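Long-range contact in PA1221 (Pseudomonas aeruginosa, PDB 4DG8), which belongs to the ANL superfamily of AMP-binding enzymes and carries a phosphopantetheine attachment domain toward its C-terminal end: residues Y86-L95 with P212-W223. Numbering follows the deposited sequence.
Sequences YSRESITCLL and PLSFDAATLEIW
Tyr86 rests the phenol end of its side chain against Leu213 and Ile222. Its CG lies anti to the carbonyl carbon (chi1 -83°), which carries the ring out to both. Tyr86 OH lies 3.4 Å from Leu213 CG and 3.5 Å from Ala218 CB. It is hydrogen-bonded to the carbonyl of Ser211, so this polar atom is satisfied amid apolar groups. Tyr86 CE2 sits 3.8 Å from Ile222 CD1. Ile222 CD1 also takes Leu94 CD1, at 3.9 Å, and Ile91 CD1, the two isoleucines meeting tip to tip. Leu94 and Leu213 also meet end on, with Leu94 CD1 3.6 Å from Leu213 CD2. Within the AMP-binding region of this ANL-family chain, the contact brings helix 88-99 against helix 217-226 and the type I turn at Pro212-Phe215. The axes of 88-95 and 217-223 cross at -99° and come no closer than 12.4 Å, a gap bridged by side chains. Packing is looser around Trp223. Leu95 CD1 stands at the indole edge, 4.3 Å from Trp223 CH2, and Leu94 CB approaches Trp223 CZ2. This end is still buried, and Trp223 NE1 is hydrogen-bonded to Tyr104 OH. The solvent side is at Pro212, an exposed residue whose CA lies 4.0 Å from Tyr86 CE1.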
loop_
_atom_site.group_PDB
_atom_site.type_symbol
_atom_site.label_atom_id
_atom_site.label_comp_id
_atom_site.label_asym_id
_atom_site.label_seq_id
_atom_site.Cartn_x
_atom_site.Cartn_y
_atom_site.Cartn_z
ATOM N N TYR A 86 -14.394 -3.265 -2.840
ATOM C CA TYR A 86 -14.691 -3.120 -1.426
ATOM C C TYR A 86 -16.162 -3.348 -1.144
ATOM O O TYR A 86 -17.026 -2.705 -1.743
ATOM C CB TYR A 86 -14.216 -1.782 -0.858
ATOM C CG TYR A 86 -12.762 -1.853 -0.513
ATOM C CD1 TYR A 86 -11.837 -1.045 -1.152
ATOM C CD2 TYR A 86 -12.307 -2.779 0.416
ATOM C CE1 TYR A 86 -10.498 -1.140 -0.863
ATOM C CE2 TYR A 86 -10.965 -2.883 0.715
ATOM C CZ TYR A 86 -10.064 -2.057 0.069
ATOM O OH TYR A 86 -8.724 -2.148 0.353
ATOM N N SER A 87 -16.422 -4.273 -0.222
ATOM C CA SER A 87 -17.776 -4.572 0.218
ATOM C C SER A 87 -17.694 -5.003 1.677
ATOM O O SER A 87 -16.606 -5.300 2.179
ATOM C CB SER A 87 -18.374 -5.703 -0.617
ATOM O OG SER A 87 -17.699 -6.925 -0.349
ATOM N N ARG A 88 -18.832 -5.027 2.359
ATOM C CA ARG A 88 -18.859 -5.542 3.721
ATOM C C ARG A 88 -18.354 -6.994 3.741
ATOM O O ARG A 88 -17.652 -7.422 4.674
ATOM C CB ARG A 88 -20.270 -5.397 4.328
ATOM C CG ARG A 88 -21.373 -6.073 3.526
ATOM C CD ARG A 88 -22.693 -5.961 4.252
ATOM N NE ARG A 88 -23.210 -4.584 4.224
ATOM C CZ ARG A 88 -24.319 -4.189 4.834
ATOM N NH1 ARG A 88 -25.050 -5.059 5.526
ATOM N NH2 ARG A 88 -24.702 -2.919 4.742
ATOM N N GLU A 89 -18.677 -7.748 2.694
ATOM C CA GLU A 89 -18.140 -9.107 2.561
ATOM C C GLU A 89 -16.600 -9.187 2.543
ATOM O O GLU A 89 -16.016 -10.024 3.229
ATOM C CB GLU A 89 -18.678 -9.808 1.306
ATOM C CG GLU A 89 -20.137 -10.231 1.397
ATOM C CD GLU A 89 -21.093 -9.087 1.173
ATOM O OE1 GLU A 89 -20.660 -8.037 0.648
ATOM O OE2 GLU A 89 -22.277 -9.245 1.519
ATOM N N SER A 90 -15.931 -8.347 1.757
ATOM C CA SER A 90 -14.468 -8.478 1.680
ATOM C C SER A 90 -13.783 -8.124 3.027
ATOM O O SER A 90 -12.870 -8.831 3.487
ATOM C CB SER A 90 -13.883 -7.723 0.469
ATOM O OG SER A 90 -14.245 -6.362 0.474
ATOM N N ILE A 91 -14.277 -7.069 3.667
ATOM C CA ILE A 91 -13.843 -6.668 5.006
ATOM C C ILE A 91 -14.015 -7.810 6.026
ATOM O O ILE A 91 -13.099 -8.135 6.809
ATOM C CB ILE A 91 -14.653 -5.427 5.500
ATOM C CG1 ILE A 91 -14.503 -4.234 4.545
ATOM C CG2 ILE A 91 -14.257 -5.060 6.938
ATOM C CD1 ILE A 91 -13.071 -3.765 4.334
ATOM N N THR A 92 -15.200 -8.417 6.011
ATOM C CA THR A 92 -15.454 -9.593 6.837
ATOM C C THR A 92 -14.458 -10.734 6.532
ATOM O O THR A 92 -13.992 -11.430 7.449
ATOM C CB THR A 92 -16.902 -10.077 6.648
ATOM O OG1 THR A 92 -17.793 -8.968 6.826
ATOM C CG2 THR A 92 -17.256 -11.190 7.631
ATOM N N CYS A 93 -14.135 -10.931 5.259
ATOM C CA CYS A 93 -13.131 -11.938 4.894
ATOM C C CYS A 93 -11.803 -11.654 5.564
ATOM O O CYS A 93 -11.159 -12.560 6.081
ATOM C CB CYS A 93 -12.884 -11.965 3.379
ATOM S SG CYS A 93 -14.104 -12.858 2.438
ATOM N N LEU A 94 -11.377 -10.394 5.529
ATOM C CA LEU A 94 -10.070 -10.063 6.096
ATOM C C LEU A 94 -10.047 -10.398 7.581
ATOM O O LEU A 94 -9.060 -10.953 8.097
ATOM C CB LEU A 94 -9.739 -8.575 5.905
ATOM C CG LEU A 94 -9.663 -8.056 4.463
ATOM C CD1 LEU A 94 -9.259 -6.594 4.491
ATOM C CD2 LEU A 94 -8.666 -8.867 3.631
ATOM N N LEU A 95 -11.131 -10.056 8.282
ATOM C CA LEU A 95 -11.136 -10.340 9.716
ATOM C C LEU A 95 -11.197 -11.854 9.982
ATOM O O LEU A 95 -10.580 -12.341 10.921
ATOM C CB LEU A 95 -12.292 -9.610 10.435
ATOM C CG LEU A 95 -12.421 -9.797 11.947
ATOM C CD1 LEU A 95 -11.134 -9.344 12.668
ATOM C CD2 LEU A 95 -13.653 -9.042 12.490
ATOM N N PRO A 212 -7.068 -0.131 -3.101
ATOM C CA PRO A 212 -7.275 -1.586 -3.189
ATOM C C PRO A 212 -6.320 -2.337 -2.274
ATOM O O PRO A 212 -5.271 -1.787 -1.904
ATOM C CB PRO A 212 -6.977 -1.894 -4.663
ATOM C CG PRO A 212 -7.297 -0.609 -5.375
ATOM C CD PRO A 212 -6.838 0.474 -4.425
ATOM N N LEU A 213 -6.670 -3.573 -1.922
ATOM C CA LEU A 213 -5.866 -4.363 -0.985
ATOM C C LEU A 213 -4.463 -4.757 -1.479
ATOM O O LEU A 213 -3.685 -5.344 -0.733
ATOM C CB LEU A 213 -6.616 -5.617 -0.558
ATOM C CG LEU A 213 -7.837 -5.445 0.332
ATOM C CD1 LEU A 213 -8.666 -6.748 0.299
ATOM C CD2 LEU A 213 -7.413 -5.045 1.763
ATOM N N SER A 214 -4.149 -4.472 -2.737
ATOM C CA SER A 214 -2.803 -4.740 -3.237
ATOM C C SER A 214 -1.842 -3.651 -2.752
ATOM O O SER A 214 -0.621 -3.784 -2.871
ATOM C CB SER A 214 -2.818 -4.829 -4.761
ATOM O OG SER A 214 -3.515 -3.723 -5.297
ATOM N N PHE A 215 -2.393 -2.578 -2.186
ATOM C CA PHE A 215 -1.564 -1.540 -1.574
ATOM C C PHE A 215 -1.687 -1.512 -0.056
ATOM O O PHE A 215 -2.801 -1.573 0.489
ATOM C CB PHE A 215 -1.959 -0.167 -2.111
ATOM C CG PHE A 215 -2.105 -0.124 -3.598
ATOM C CD1 PHE A 215 -1.004 0.121 -4.411
ATOM C CD2 PHE A 215 -3.337 -0.323 -4.188
ATOM C CE1 PHE A 215 -1.135 0.157 -5.798
ATOM C CE2 PHE A 215 -3.479 -0.287 -5.569
ATOM C CZ PHE A 215 -2.373 -0.043 -6.379
ATOM N N ASP A 216 -0.571 -1.309 0.640
ATOM C CA ASP A 216 -0.648 -1.278 2.100
ATOM C C ASP A 216 -1.180 0.051 2.650
ATOM O O ASP A 216 -1.264 0.220 3.865
ATOM C CB ASP A 216 0.657 -1.718 2.809
ATOM C CG ASP A 216 1.798 -0.732 2.623
ATOM O OD1 ASP A 216 2.893 -0.989 3.167
ATOM O OD2 ASP A 216 1.605 0.295 1.937
ATOM N N ALA A 217 -1.558 0.979 1.768
ATOM C CA ALA A 217 -2.345 2.131 2.209
ATOM C C ALA A 217 -3.669 1.626 2.795
ATOM O O ALA A 217 -4.221 2.192 3.757
ATOM C CB ALA A 217 -2.603 3.119 1.039
ATOM N N ALA A 218 -4.163 0.546 2.202
ATOM C CA ALA A 218 -5.367 -0.117 2.676
ATOM C C ALA A 218 -5.269 -0.485 4.146
ATOM O O ALA A 218 -6.252 -0.394 4.880
ATOM C CB ALA A 218 -5.679 -1.366 1.832
ATOM N N THR A 219 -4.087 -0.914 4.575
ATOM C CA THR A 219 -3.899 -1.286 5.974
ATOM C C THR A 219 -4.310 -0.147 6.898
ATOM O O THR A 219 -4.955 -0.358 7.945
ATOM C CB THR A 219 -2.435 -1.635 6.255
ATOM O OG1 THR A 219 -2.010 -2.640 5.324
ATOM C CG2 THR A 219 -2.274 -2.145 7.682
ATOM N N LEU A 220 -3.924 1.067 6.517
ATOM C CA LEU A 220 -4.313 2.237 7.298
ATOM C C LEU A 220 -5.819 2.510 7.169
ATOM O O LEU A 220 -6.508 2.774 8.166
ATOM C CB LEU A 220 -3.532 3.469 6.839
ATOM C CG LEU A 220 -3.990 4.779 7.477
ATOM C CD1 LEU A 220 -3.753 4.734 8.993
ATOM C CD2 LEU A 220 -3.252 5.939 6.835
ATOM N N GLU A 221 -6.323 2.494 5.939
ATOM C CA GLU A 221 -7.737 2.843 5.746
ATOM C C GLU A 221 -8.692 1.935 6.528
ATOM O O GLU A 221 -9.670 2.390 7.120
ATOM C CB GLU A 221 -8.091 2.830 4.265
ATOM C CG GLU A 221 -7.347 3.904 3.477
ATOM C CD GLU A 221 -7.524 3.760 1.985
ATOM O OE1 GLU A 221 -8.349 2.924 1.546
ATOM O OE2 GLU A 221 -6.832 4.496 1.256
ATOM N N ILE A 222 -8.396 0.646 6.516
ATOM C CA ILE A 222 -9.251 -0.341 7.148
ATOM C C ILE A 222 -8.980 -0.444 8.635
ATOM O O ILE A 222 -9.861 -0.169 9.462
ATOM C CB ILE A 222 -9.107 -1.699 6.457
ATOM C CG1 ILE A 222 -9.583 -1.563 5.004
ATOM C CG2 ILE A 222 -9.891 -2.789 7.220
ATOM C CD1 ILE A 222 -9.117 -2.700 4.061
ATOM N N TRP A 223 -7.753 -0.833 8.987
ATOM C CA TRP A 223 -7.464 -1.091 10.389
ATOM C C TRP A 223 -7.355 0.188 11.224
ATOM O O TRP A 223 -7.593 0.167 12.422
ATOM C CB TRP A 223 -6.236 -1.995 10.523
ATOM C CG TRP A 223 -6.471 -3.274 9.781
ATOM C CD1 TRP A 223 -5.875 -3.677 8.620
ATOM C CD2 TRP A 223 -7.434 -4.284 10.111
ATOM N NE1 TRP A 223 -6.393 -4.892 8.218
ATOM C CE2 TRP A 223 -7.354 -5.284 9.110
ATOM C CE3 TRP A 223 -8.357 -4.441 11.154
ATOM C CZ2 TRP A 223 -8.147 -6.449 9.139
ATOM C CZ3 TRP A 223 -9.154 -5.597 11.180
ATOM C CH2 TRP A 223 -9.032 -6.585 10.183
#